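Local atomic coordinates of F420-dependent methylenetetrahydromethanopterin dehydrogenase (Methanopyrus kandleri, PDB entry 1QV9), a protein that catalyses the reversible, coenzyme F420-dependent reduction of methenyl-tetrahydromethanopterin to methylene-tetrahydromethanopterin, a step of methanogenesis from carbon dioxide. Residues A[44-50]-A[77-83]; A[64-68]-A[92-96]; A[69-75]-A[95-101]. One frame throughout, in Å; residues are numbered along the deposited sequence.

Contact 1: A[44-50]-A[77-83]; sequences MDPECVE and APGPSKA
The carbonyl oxygen of the selenomethionine Met44 is gripped twice: a water donates to Met44 O at 2.9 Å and accepts from Gly79 N, while the CA-H of Gly79 points at Met44 O almost straight (164° at the hydrogen). A beta carbon on Gly79 would collide with this oxygen, so the bare backbone lets Pro46 CA and Gly79 CA approach to 3.8 Å. The bent Met44 chain brings CE to 3.6 Å from Pro80 CG, and the Pro46 and Pro78 rings run alongside each other, Pro46 CG on Pro78 CB. Val49 fills the middle: with CG1 anti to the backbone N (chi1 175°), that methyl meets Gly79 O and presses tightly on Ala83 CB at 3.5 Å, while CG2 faces the Gly79 backbone. Were an alanine here, a gap would probably open between the helices, the Ala83 methyl and Gly79 backbone losing their partner. Glu50 OE2 and Lys82 NZ, 4.5 Å apart, are too far for a salt bridge and probably attract only weakly. Asp45, the N-cap of helix 46-63, accepts from Cys48 N through OD2. The first turns of helices 46-63 and 78-88, 30° apart, pack on Tyr70 of strand 67-71, as helices do on one face of a parallel alpha/beta sheet.

Contact 2: A[64-68]-A[92-96]; sequences EPDFI and YPAVI
Ile68 and Ala94 pair as neighbours on adjacent parallel strands, the two strands of a beta-alpha-beta unit whose connecting helix is 78-88. As in any parallel ladder, one residue bonds to the two that flank its partner: Ile68 N donates to Pro93 O at 2.9 Å, and Ile68 O accepts from Val95 N at 3.0 Å, both donors lying nearly along the C=O axis. Weaker CA-H contacts from Phe67 and Ala94 fall on the same two oxygens.

The tight part lies on the face that carries Ile68, Ala94 and, at its margin, Tyr92. The Ile68 chain sets CG1 beside the backbone N (chi1 -63°) and then runs extended, which carries CD1 over to 3.6 Å from Tyr92 CB; the methyl reaches the ring base from an oblique direction. Further along the same ring, Pro65 CG packs on Tyr92 CD1 at 3.8 Å, and Pro65 O lies at the ring edge, near its plane. Leu57 and Ala60 of helix 46-63 also touch Tyr92, extending the apolar cluster.

Elsewhere the contact between the segments is thin. Phe67 meets Pro93 through its CA and CB, mainly at Pro93 O, while its ring leads off to be buried under Phe161, Leu164 and Ile165 of helix 153-169. The open end is at Asp66 and Pro93, both partly exposed. The carboxylate of Asp66 serves the neighbouring strand instead, OD1 accepting from Lys5 N, and the Pro93 side chain is about 5 Å from a bound magnesium ion. What joins the segments here is a backbone oxygen against a ring: Asp66 O lies 3.4 Å from Pro93 CD, with CG of the same proline a little farther off.

Contact 3: A[69-75]-A[95-101]; sequences VYGGPNP and VIIGDAP
Tyr70 and Ile96 sit opposite each other in the parallel ladder between strands 67-71 and 94-99, and the main-chain hydrogen bonds come first. Tyr70 N donates to Val95 O, and Tyr70 O accepts from Ile97 N at 2.8 Å, nearly straight and in the carbonyl plane. The last rung, Gly72 N to Ile97 O, stretches to 3.2 Å, the donor tilted 27° from the plane of the Ile97 carbonyl.

Apolar contacts divide between the faces of the sheet. On one, Val69 CG1 meets Ile97 CG1 at 3.9 Å, beside Phe161 of helix 153-169. On the other, Ile96 reaches two ways: CD1 lies 4.0 Å from Tyr70 CB, while CG2 touches Pro75 CG, the two side chains running antiparallel past one another. Pro75 also lies over Gly98, where a beta carbon would strike its CG.

Beyond the ladder a side chain takes over. Asp99, its CG between the backbone N and the carbonyl carbon (chi1 50°), directs OD2 at Asn74 N, 2.7 Å away, on the syn side and 27° out of the carboxylate plane. Asn74 lays its amide against Pro101 CB, and its OD1 accepts from Ala76 N.

The chemistry thus changes past the Gly72 bond: repeated backbone bonding gives way to one buried carboxylate, that of Asp99, which holds the backbone following strand 67-71 at Asn74.

In the fold
Contacts 2 and 3 are successive parts of one strand pair, sharing Val95 and Ile96, and both are buried; contact 3 lies deeper, its centre about 8 Å from that of the chain against about 16 Å for contact 2. Contact 1, only partly buried, joins helices 46-63 and 78-88, which cover the sheet face carrying Ile68 and Tyr70. It touches contact 3, where Pro80 and Met44 rest on the backbone oxygens of the turn at Pro73, but stays clear of contact 2. Direct backbone hydrogen bonds, backed by apolar side chains, join the strands, whereas no direct hydrogen bond links the helix segments, which meet through methyls, proline rings and a water.

Contact 1: A[44-50]-A[77-83]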
HETATM    1  N   MSE A  44     -26.049  28.089   6.196  1.00 19.02           N
HETATM    2  CA  MSE A  44     -26.703  28.272   4.906  1.00 19.60           C
HETATM    3  C   MSE A  44     -28.226  28.314   5.002  1.00 22.01           C
HETATM    4  O   MSE A  44     -28.931  27.945   4.058  1.00 23.31           O
HETATM    5  CB  MSE A  44     -26.241  27.169   3.937  1.00 21.01           C
HETATM    6  CG  MSE A  44     -26.489  25.723   4.439  1.00 20.37           C
HETATM    7 SE   MSE A  44     -26.075  24.394   3.099  1.00 27.32          SE
HETATM    8  CE  MSE A  44     -27.707  24.561   1.997  1.00 23.24           C
ATOM      9  N   ASP A  45     -28.722  28.776   6.146  1.00 20.73           N
ATOM     10  CA  ASP A  45     -30.166  28.943   6.310  1.00 24.86           C
ATOM     11  C   ASP A  45     -30.543  30.249   5.593  1.00 24.74           C
ATOM     12  O   ASP A  45     -29.699  31.092   5.311  1.00 22.79           O
ATOM     13  CB  ASP A  45     -30.510  29.063   7.783  1.00 26.80           C
ATOM     14  CG  ASP A  45     -29.685  30.121   8.453  1.00 28.54           C
ATOM     15  OD1 ASP A  45     -28.544  29.812   8.855  1.00 35.92           O
ATOM     16  OD2 ASP A  45     -30.149  31.273   8.530  1.00 33.64           O
ATOM     17  N   PRO A  46     -31.845  30.471   5.337  1.00 22.19           N
ATOM     18  CA  PRO A  46     -32.230  31.701   4.645  1.00 23.76           C
ATOM     19  C   PRO A  46     -31.733  33.021   5.241  1.00 22.41           C
ATOM     20  O   PRO A  46     -31.350  33.931   4.513  1.00 24.92           O
ATOM     21  CB  PRO A  46     -33.757  31.614   4.611  1.00 25.42           C
ATOM     22  CG  PRO A  46     -34.012  30.132   4.611  1.00 25.39           C
ATOM     23  CD  PRO A  46     -33.017  29.639   5.639  1.00 26.27           C
ATOM     24  N   GLU A  47     -31.753  33.141   6.567  1.00 22.96           N
ATOM     25  CA  GLU A  47     -31.321  34.385   7.191  1.00 24.81           C
ATOM     26  C   GLU A  47     -29.849  34.662   6.910  1.00 22.83           C
ATOM     27  O   GLU A  47     -29.481  35.778   6.530  1.00 22.04           O
ATOM     28  CB  GLU A  47     -31.563  34.335   8.708  1.00 26.78           C
ATOM     29  CG  GLU A  47     -33.005  33.997   9.108  1.00 42.26           C
ATOM     30  CD  GLU A  47     -33.212  32.516   9.474  1.00 46.86           C
ATOM     31  OE1 GLU A  47     -33.231  31.639   8.565  1.00 41.22           O
ATOM     32  OE2 GLU A  47     -33.354  32.232  10.692  1.00 49.15           O
ATOM     33  N   CYS A  48     -29.021  33.637   7.095  1.00 23.01           N
ATOM     34  CA  CYS A  48     -27.589  33.777   6.870  1.00 22.41           C
ATOM     35  C   CYS A  48     -27.292  34.010   5.398  1.00 20.19           C
ATOM     36  O   CYS A  48     -26.466  34.869   5.063  1.00 19.63           O
ATOM     37  CB  CYS A  48     -26.850  32.532   7.377  1.00 23.35           C
ATOM     38  SG  CYS A  48     -26.789  32.496   9.221  1.00 32.72           S
ATOM     39  N   VAL A  49     -27.957  33.269   4.510  1.00 19.98           N
ATOM     40  CA  VAL A  49     -27.674  33.459   3.078  1.00 18.76           C
ATOM     41  C   VAL A  49     -28.062  34.856   2.627  1.00 17.93           C
ATOM     42  O   VAL A  49     -27.332  35.498   1.850  1.00 21.17           O
ATOM     43  CB  VAL A  49     -28.347  32.370   2.215  1.00 19.70           C
ATOM     44  CG1 VAL A  49     -28.116  32.685   0.699  1.00 19.40           C
ATOM     45  CG2 VAL A  49     -27.706  30.993   2.535  1.00 18.85           C
ATOM     46  N   GLU A  50     -29.199  35.354   3.106  1.00 23.49           N
ATOM     47  CA  GLU A  50     -29.612  36.708   2.732  1.00 23.41           C
ATOM     48  C   GLU A  50     -28.539  37.701   3.184  1.00 17.72           C
ATOM     49  O   GLU A  50     -28.182  38.621   2.467  1.00 22.42           O
ATOM     50  CB  GLU A  50     -30.988  37.052   3.336  1.00 22.46           C
ATOM     51  CG  GLU A  50     -31.424  38.476   3.035  1.00 26.94           C
ATOM     52  CD  GLU A  50     -32.877  38.766   3.382  1.00 33.90           C
ATOM     53  OE1 GLU A  50     -33.344  39.870   3.050  1.00 39.92           O
ATOM     54  OE2 GLU A  50     -33.552  37.897   3.973  1.00 34.86           O
ATOM     55  N   ALA A  77     -32.380  24.020  -1.713  1.00 22.69           N
ATOM     56  CA  ALA A  77     -32.712  24.238  -0.304  1.00 22.08           C
ATOM     57  C   ALA A  77     -33.182  25.685  -0.075  1.00 21.20           C
ATOM     58  O   ALA A  77     -32.921  26.579  -0.894  1.00 21.49           O
ATOM     59  CB  ALA A  77     -31.484  23.908   0.594  1.00 23.20           C
ATOM     60  N   PRO A  78     -33.858  25.951   1.054  1.00 23.68           N
ATOM     61  CA  PRO A  78     -34.362  27.307   1.345  1.00 23.01           C
ATOM     62  C   PRO A  78     -33.341  28.444   1.298  1.00 20.49           C
ATOM     63  O   PRO A  78     -33.605  29.484   0.679  1.00 22.54           O
ATOM     64  CB  PRO A  78     -34.977  27.167   2.739  1.00 22.77           C
ATOM     65  CG  PRO A  78     -35.402  25.745   2.768  1.00 23.08           C
ATOM     66  CD  PRO A  78     -34.221  25.025   2.141  1.00 24.50           C
ATOM     67  N   GLY A  79     -32.193  28.263   1.963  1.00 20.84           N
ATOM     68  CA  GLY A  79     -31.176  29.311   1.931  1.00 20.58           C
ATOM     69  C   GLY A  79     -30.693  29.617   0.523  1.00 17.18           C
ATOM     70  O   GLY A  79     -30.793  30.759   0.037  1.00 19.06           O
ATOM     71  N   PRO A  80     -30.115  28.611  -0.151  1.00 18.48           N
ATOM     72  CA  PRO A  80     -29.620  28.807  -1.520  1.00 17.20           C
ATOM     73  C   PRO A  80     -30.700  29.349  -2.455  1.00 18.87           C
ATOM     74  O   PRO A  80     -30.413  30.134  -3.338  1.00 18.76           O
ATOM     75  CB  PRO A  80     -29.159  27.412  -1.932  1.00 19.03           C
ATOM     76  CG  PRO A  80     -28.744  26.780  -0.625  1.00 18.13           C
ATOM     77  CD  PRO A  80     -29.793  27.267   0.360  1.00 19.31           C
ATOM     78  N   SER A  81     -31.953  28.944  -2.245  1.00 18.36           N
ATOM     79  CA  SER A  81     -33.033  29.433  -3.114  1.00 20.11           C
ATOM     80  C   SER A  81     -33.201  30.937  -2.964  1.00 21.82           C
ATOM     81  O   SER A  81     -33.504  31.644  -3.937  1.00 21.25           O
ATOM     82  CB  SER A  81     -34.348  28.710  -2.809  1.00 18.24           C
ATOM     83  OG  SER A  81     -34.229  27.348  -3.161  1.00 21.36           O
ATOM     84  N   LYS A  82     -32.992  31.433  -1.743  1.00 20.80           N
ATOM     85  CA  LYS A  82     -33.045  32.855  -1.479  1.00 21.82           C
ATOM     86  C   LYS A  82     -31.897  33.566  -2.224  1.00 19.34           C
ATOM     87  O   LYS A  82     -32.094  34.625  -2.808  1.00 20.49           O
ATOM     88  CB  LYS A  82     -32.961  33.087   0.032  1.00 22.96           C
ATOM     89  CG  LYS A  82     -33.101  34.535   0.467  1.00 27.49           C
ATOM     90  CD  LYS A  82     -34.406  35.189  -0.023  1.00 30.00           C
ATOM     91  CE  LYS A  82     -34.580  36.582   0.590  1.00 35.22           C
ATOM     92  NZ  LYS A  82     -35.798  37.276   0.076  1.00 33.52           N
ATOM     93  N   ALA A  83     -30.698  32.983  -2.203  1.00 19.32           N
ATOM     94  CA  ALA A  83     -29.595  33.589  -2.928  1.00 17.52           C
ATOM     95  C   ALA A  83     -29.934  33.634  -4.425  1.00 17.63           C
ATOM     96  O   ALA A  83     -29.590  34.617  -5.102  1.00 17.97           O
ATOM     97  CB  ALA A  83     -28.318  32.781  -2.749  1.00 20.13           C
TER
HETATM   98  O   HOH W   1     -31.142  26.124   3.570  1.00 24.72           O

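Contact 2: A[64-68]-A[92-96]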
ATOM      1  N   GLU A  64     -17.948  46.948  -8.555  1.00 23.30           N
ATOM      2  CA  GLU A  64     -18.395  46.775  -9.942  1.00 25.00           C
ATOM      3  C   GLU A  64     -17.919  45.454 -10.572  1.00 23.33           C
ATOM      4  O   GLU A  64     -17.169  45.439 -11.566  1.00 25.64           O
ATOM      5  CB  GLU A  64     -17.921  47.963 -10.800  1.00 29.28           C
ATOM      6  CG  GLU A  64     -18.271  49.306 -10.189  1.00 37.16           C
ATOM      7  CD  GLU A  64     -17.981  50.489 -11.106  1.00 41.51           C
ATOM      8  OE1 GLU A  64     -16.935  50.484 -11.790  1.00 40.85           O
ATOM      9  OE2 GLU A  64     -18.805  51.431 -11.124  1.00 44.81           O
ATOM     10  N   PRO A  65     -18.325  44.319  -9.981  1.00 20.42           N
ATOM     11  CA  PRO A  65     -17.927  43.020 -10.523  1.00 19.23           C
ATOM     12  C   PRO A  65     -18.544  42.742 -11.899  1.00 18.36           C
ATOM     13  O   PRO A  65     -19.636  43.224 -12.206  1.00 20.16           O
ATOM     14  CB  PRO A  65     -18.465  42.037  -9.490  1.00 20.85           C
ATOM     15  CG  PRO A  65     -19.675  42.706  -8.966  1.00 20.64           C
ATOM     16  CD  PRO A  65     -19.243  44.162  -8.840  1.00 22.13           C
ATOM     17  N   ASP A  66     -17.817  41.963 -12.703  1.00 17.15           N
ATOM     18  CA  ASP A  66     -18.306  41.549 -14.017  1.00 17.51           C
ATOM     19  C   ASP A  66     -19.266  40.372 -13.824  1.00 20.22           C
ATOM     20  O   ASP A  66     -20.185  40.176 -14.593  1.00 19.60           O
ATOM     21  CB  ASP A  66     -17.108  41.192 -14.873  1.00 20.56           C
ATOM     22  CG  ASP A  66     -16.224  42.389 -15.111  1.00 24.32           C
ATOM     23  OD1 ASP A  66     -15.002  42.311 -14.852  1.00 23.40           O
ATOM     24  OD2 ASP A  66     -16.772  43.433 -15.560  1.00 26.57           O
ATOM     25  N   PHE A  67     -19.044  39.580 -12.778  1.00 17.08           N
ATOM     26  CA  PHE A  67     -19.960  38.482 -12.483  1.00 14.43           C
ATOM     27  C   PHE A  67     -19.829  38.123 -11.005  1.00 16.13           C
ATOM     28  O   PHE A  67     -18.862  38.530 -10.346  1.00 16.77           O
ATOM     29  CB  PHE A  67     -19.719  37.238 -13.381  1.00 17.26           C
ATOM     30  CG  PHE A  67     -18.333  36.624 -13.280  1.00 17.48           C
ATOM     31  CD1 PHE A  67     -18.077  35.564 -12.419  1.00 18.52           C
ATOM     32  CD2 PHE A  67     -17.301  37.057 -14.096  1.00 17.98           C
ATOM     33  CE1 PHE A  67     -16.847  34.946 -12.372  1.00 17.45           C
ATOM     34  CE2 PHE A  67     -16.041  36.443 -14.062  1.00 19.38           C
ATOM     35  CZ  PHE A  67     -15.804  35.370 -13.191  1.00 20.07           C
ATOM     36  N   ILE A  68     -20.849  37.438 -10.495  1.00 15.04           N
ATOM     37  CA  ILE A  68     -20.909  36.992  -9.092  1.00 16.21           C
ATOM     38  C   ILE A  68     -21.148  35.489  -9.086  1.00 19.47           C
ATOM     39  O   ILE A  68     -21.903  34.979  -9.911  1.00 19.33           O
ATOM     40  CB  ILE A  68     -22.036  37.702  -8.359  1.00 16.57           C
ATOM     41  CG1 ILE A  68     -21.728  39.199  -8.340  1.00 16.39           C
ATOM     42  CG2 ILE A  68     -22.156  37.183  -6.910  1.00 18.34           C
ATOM     43  CD1 ILE A  68     -22.770  40.083  -7.697  1.00 17.59           C
ATOM     44  N   TYR A  92     -26.203  41.864 -12.035  1.00 18.34           N
ATOM     45  CA  TYR A  92     -24.946  41.158 -12.202  1.00 16.55           C
ATOM     46  C   TYR A  92     -25.044  39.721 -12.684  1.00 18.11           C
ATOM     47  O   TYR A  92     -25.712  38.924 -12.048  1.00 19.84           O
ATOM     48  CB  TYR A  92     -24.180  41.119 -10.860  1.00 18.91           C
ATOM     49  CG  TYR A  92     -23.978  42.465 -10.283  1.00 19.93           C
ATOM     50  CD1 TYR A  92     -23.005  43.310 -10.800  1.00 22.00           C
ATOM     51  CD2 TYR A  92     -24.783  42.909  -9.250  1.00 23.74           C
ATOM     52  CE1 TYR A  92     -22.838  44.601 -10.292  1.00 29.56           C
ATOM     53  CE2 TYR A  92     -24.628  44.182  -8.730  1.00 26.31           C
ATOM     54  CZ  TYR A  92     -23.657  45.012  -9.263  1.00 23.03           C
ATOM     55  OH  TYR A  92     -23.487  46.286  -8.749  1.00 33.56           O
ATOM     56  N   PRO A  93     -24.374  39.378 -13.813  1.00 18.57           N
ATOM     57  CA  PRO A  93     -24.401  37.995 -14.339  1.00 19.60           C
ATOM     58  C   PRO A  93     -23.932  37.116 -13.188  1.00 19.61           C
ATOM     59  O   PRO A  93     -22.951  37.455 -12.515  1.00 17.46           O
ATOM     60  CB  PRO A  93     -23.387  38.035 -15.469  1.00 19.72           C
ATOM     61  CG  PRO A  93     -23.558  39.452 -15.999  1.00 20.76           C
ATOM     62  CD  PRO A  93     -23.577  40.257 -14.690  1.00 17.24           C
ATOM     63  N   ALA A  94     -24.625  36.006 -12.963  1.00 18.54           N
ATOM     64  CA  ALA A  94     -24.290  35.138 -11.826  1.00 18.04           C
ATOM     65  C   ALA A  94     -24.290  33.657 -12.180  1.00 18.06           C
ATOM     66  O   ALA A  94     -25.035  33.208 -13.070  1.00 18.43           O
ATOM     67  CB  ALA A  94     -25.295  35.399 -10.690  1.00 19.82           C
ATOM     68  N   VAL A  95     -23.500  32.897 -11.423  1.00 14.65           N
ATOM     69  CA  VAL A  95     -23.342  31.464 -11.609  1.00 14.01           C
ATOM     70  C   VAL A  95     -23.495  30.794 -10.263  1.00 18.34           C
ATOM     71  O   VAL A  95     -22.973  31.300  -9.258  1.00 17.23           O
ATOM     72  CB  VAL A  95     -21.914  31.122 -12.138  1.00 17.75           C
ATOM     73  CG1 VAL A  95     -21.737  29.580 -12.276  1.00 16.11           C
ATOM     74  CG2 VAL A  95     -21.677  31.825 -13.483  1.00 17.52           C
ATOM     75  N   ILE A  96     -24.230  29.691 -10.238  1.00 16.28           N
ATOM     76  CA  ILE A  96     -24.440  28.917  -9.029  1.00 16.02           C
ATOM     77  C   ILE A  96     -23.581  27.655  -9.088  1.00 16.32           C
ATOM     78  O   ILE A  96     -23.670  26.887 -10.050  1.00 16.47           O
ATOM     79  CB  ILE A  96     -25.944  28.468  -8.919  1.00 13.60           C
ATOM     80  CG1 ILE A  96     -26.884  29.682  -8.957  1.00 15.99           C
ATOM     81  CG2 ILE A  96     -26.196  27.695  -7.636  1.00 19.64           C
ATOM     82  CD1 ILE A  96     -26.622  30.722  -7.896  1.00 16.59           C
TER

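Contact 3: A[69-75]-A[95-101]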
ATOM      1  N   VAL A  69     -20.484  34.775  -8.175  1.00 14.48           N
ATOM      2  CA  VAL A  69     -20.627  33.335  -8.079  1.00 16.42           C
ATOM      3  C   VAL A  69     -21.106  32.998  -6.692  1.00 18.44           C
ATOM      4  O   VAL A  69     -20.610  33.537  -5.710  1.00 19.85           O
ATOM      5  CB  VAL A  69     -19.266  32.597  -8.333  1.00 16.78           C
ATOM      6  CG1 VAL A  69     -19.480  31.088  -8.290  1.00 18.82           C
ATOM      7  CG2 VAL A  69     -18.656  33.041  -9.656  1.00 18.78           C
ATOM      8  N   TYR A  70     -22.128  32.162  -6.594  1.00 15.70           N
ATOM      9  CA  TYR A  70     -22.596  31.701  -5.282  1.00 16.63           C
ATOM     10  C   TYR A  70     -22.310  30.206  -5.270  1.00 16.54           C
ATOM     11  O   TYR A  70     -22.719  29.490  -6.184  1.00 17.25           O
ATOM     12  CB  TYR A  70     -24.089  31.934  -5.111  1.00 16.55           C
ATOM     13  CG  TYR A  70     -24.646  31.276  -3.867  1.00 15.39           C
ATOM     14  CD1 TYR A  70     -25.082  29.942  -3.874  1.00 19.65           C
ATOM     15  CD2 TYR A  70     -24.657  31.973  -2.649  1.00 15.91           C
ATOM     16  CE1 TYR A  70     -25.510  29.302  -2.691  1.00 18.98           C
ATOM     17  CE2 TYR A  70     -25.089  31.337  -1.468  1.00 19.50           C
ATOM     18  CZ  TYR A  70     -25.508  30.021  -1.497  1.00 21.76           C
ATOM     19  OH  TYR A  70     -25.994  29.425  -0.334  1.00 22.63           O
ATOM     20  N   GLY A  71     -21.597  29.733  -4.250  1.00 16.25           N
ATOM     21  CA  GLY A  71     -21.274  28.310  -4.172  1.00 16.98           C
ATOM     22  C   GLY A  71     -21.635  27.734  -2.802  1.00 19.00           C
ATOM     23  O   GLY A  71     -21.404  28.380  -1.770  1.00 18.00           O
ATOM     24  N   GLY A  72     -22.198  26.533  -2.795  1.00 18.43           N
ATOM     25  CA  GLY A  72     -22.538  25.879  -1.551  1.00 19.11           C
ATOM     26  C   GLY A  72     -23.457  24.724  -1.853  1.00 18.76           C
ATOM     27  O   GLY A  72     -23.916  24.584  -3.007  1.00 19.10           O
ATOM     28  N   PRO A  73     -23.736  23.873  -0.858  1.00 17.79           N
ATOM     29  CA  PRO A  73     -24.606  22.734  -1.091  1.00 18.79           C
ATOM     30  C   PRO A  73     -26.043  23.091  -1.461  1.00 19.56           C
ATOM     31  O   PRO A  73     -26.552  24.179  -1.136  1.00 18.61           O
ATOM     32  CB  PRO A  73     -24.584  21.992   0.247  1.00 19.78           C
ATOM     33  CG  PRO A  73     -23.312  22.463   0.916  1.00 20.03           C
ATOM     34  CD  PRO A  73     -23.236  23.893   0.527  1.00 15.93           C
ATOM     35  N   ASN A  74     -26.645  22.141  -2.169  1.00 19.90           N
ATOM     36  CA  ASN A  74     -28.059  22.155  -2.554  1.00 20.61           C
ATOM     37  C   ASN A  74     -28.773  23.439  -2.973  1.00 17.06           C
ATOM     38  O   ASN A  74     -29.453  24.069  -2.193  1.00 19.77           O
ATOM     39  CB  ASN A  74     -28.856  21.499  -1.429  1.00 18.94           C
ATOM     40  CG  ASN A  74     -30.240  21.080  -1.872  1.00 21.20           C
ATOM     41  OD1 ASN A  74     -30.659  21.348  -3.009  1.00 23.86           O
ATOM     42  ND2 ASN A  74     -30.956  20.412  -0.983  1.00 26.35           N
ATOM     43  N   PRO A  75     -28.618  23.834  -4.230  1.00 17.86           N
ATOM     44  CA  PRO A  75     -29.264  25.033  -4.759  1.00 18.07           C
ATOM     45  C   PRO A  75     -30.791  25.034  -4.559  1.00 21.57           C
ATOM     46  O   PRO A  75     -31.415  26.072  -4.650  1.00 21.10           O
ATOM     47  CB  PRO A  75     -28.907  24.980  -6.242  1.00 17.83           C
ATOM     48  CG  PRO A  75     -27.538  24.346  -6.218  1.00 19.52           C
ATOM     49  CD  PRO A  75     -27.621  23.291  -5.179  1.00 19.08           C
ATOM     50  N   VAL A  95     -23.500  32.897 -11.423  1.00 14.65           N
ATOM     51  CA  VAL A  95     -23.342  31.464 -11.609  1.00 14.01           C
ATOM     52  C   VAL A  95     -23.495  30.794 -10.263  1.00 18.34           C
ATOM     53  O   VAL A  95     -22.973  31.300  -9.258  1.00 17.23           O
ATOM     54  CB  VAL A  95     -21.914  31.122 -12.138  1.00 17.75           C
ATOM     55  CG1 VAL A  95     -21.737  29.580 -12.276  1.00 16.11           C
ATOM     56  CG2 VAL A  95     -21.677  31.825 -13.483  1.00 17.52           C
ATOM     57  N   ILE A  96     -24.230  29.691 -10.238  1.00 16.28           N
ATOM     58  CA  ILE A  96     -24.440  28.917  -9.029  1.00 16.02           C
ATOM     59  C   ILE A  96     -23.581  27.655  -9.088  1.00 16.32           C
ATOM     60  O   ILE A  96     -23.670  26.887 -10.050  1.00 16.47           O
ATOM     61  CB  ILE A  96     -25.944  28.468  -8.919  1.00 13.60           C
ATOM     62  CG1 ILE A  96     -26.884  29.682  -8.957  1.00 15.99           C
ATOM     63  CG2 ILE A  96     -26.196  27.695  -7.636  1.00 19.64           C
ATOM     64  CD1 ILE A  96     -26.622  30.722  -7.896  1.00 16.59           C
ATOM     65  N   ILE A  97     -22.758  27.430  -8.064  1.00 15.20           N
ATOM     66  CA  ILE A  97     -21.962  26.203  -7.983  1.00 14.80           C
ATOM     67  C   ILE A  97     -22.674  25.374  -6.946  1.00 17.97           C
ATOM     68  O   ILE A  97     -22.919  25.854  -5.840  1.00 18.15           O
ATOM     69  CB  ILE A  97     -20.492  26.507  -7.514  1.00 16.22           C
ATOM     70  CG1 ILE A  97     -19.686  27.236  -8.616  1.00 23.76           C
ATOM     71  CG2 ILE A  97     -19.838  25.222  -7.028  1.00 24.94           C
ATOM     72  CD1 ILE A  97     -20.086  26.996 -10.031  1.00 28.94           C
ATOM     73  N   GLY A  98     -23.028  24.140  -7.308  1.00 15.34           N
ATOM     74  CA  GLY A  98     -23.735  23.245  -6.410  1.00 14.74           C
ATOM     75  C   GLY A  98     -23.418  21.782  -6.622  1.00 15.60           C
ATOM     76  O   GLY A  98     -22.498  21.459  -7.346  1.00 16.45           O
ATOM     77  N   ASP A  99     -24.206  20.927  -5.978  1.00 18.62           N
ATOM     78  CA  ASP A  99     -24.068  19.476  -6.028  1.00 19.12           C
ATOM     79  C   ASP A  99     -25.276  18.857  -6.741  1.00 22.53           C
ATOM     80  O   ASP A  99     -26.098  19.575  -7.318  1.00 21.39           O
ATOM     81  CB  ASP A  99     -23.851  18.873  -4.611  1.00 25.87           C
ATOM     82  CG  ASP A  99     -24.860  19.346  -3.576  1.00 26.97           C
ATOM     83  OD1 ASP A  99     -24.840  18.796  -2.448  1.00 32.85           O
ATOM     84  OD2 ASP A  99     -25.659  20.236  -3.875  1.00 30.15           O
ATOM     85  N   ALA A 100     -25.378  17.532  -6.709  1.00 21.30           N
ATOM     86  CA  ALA A 100     -26.460  16.851  -7.450  1.00 23.39           C
ATOM     87  C   ALA A 100     -27.880  17.294  -7.111  1.00 21.02           C
ATOM     88  O   ALA A 100     -28.730  17.349  -8.000  1.00 23.67           O
ATOM     89  CB  ALA A 100     -26.328  15.348  -7.296  1.00 22.84           C
ATOM     90  N   PRO A 101     -28.163  17.594  -5.839  1.00 21.35           N
ATOM     91  CA  PRO A 101     -29.519  18.035  -5.474  1.00 25.49           C
ATOM     92  C   PRO A 101     -29.967  19.286  -6.252  1.00 23.89           C
ATOM     93  O   PRO A 101     -31.156  19.561  -6.370  1.00 24.72           O
ATOM     94  CB  PRO A 101     -29.394  18.291  -3.978  1.00 24.78           C
ATOM     95  CG  PRO A 101     -28.380  17.262  -3.558  1.00 25.23           C
ATOM     96  CD  PRO A 101     -27.352  17.357  -4.629  1.00 22.54           C
TER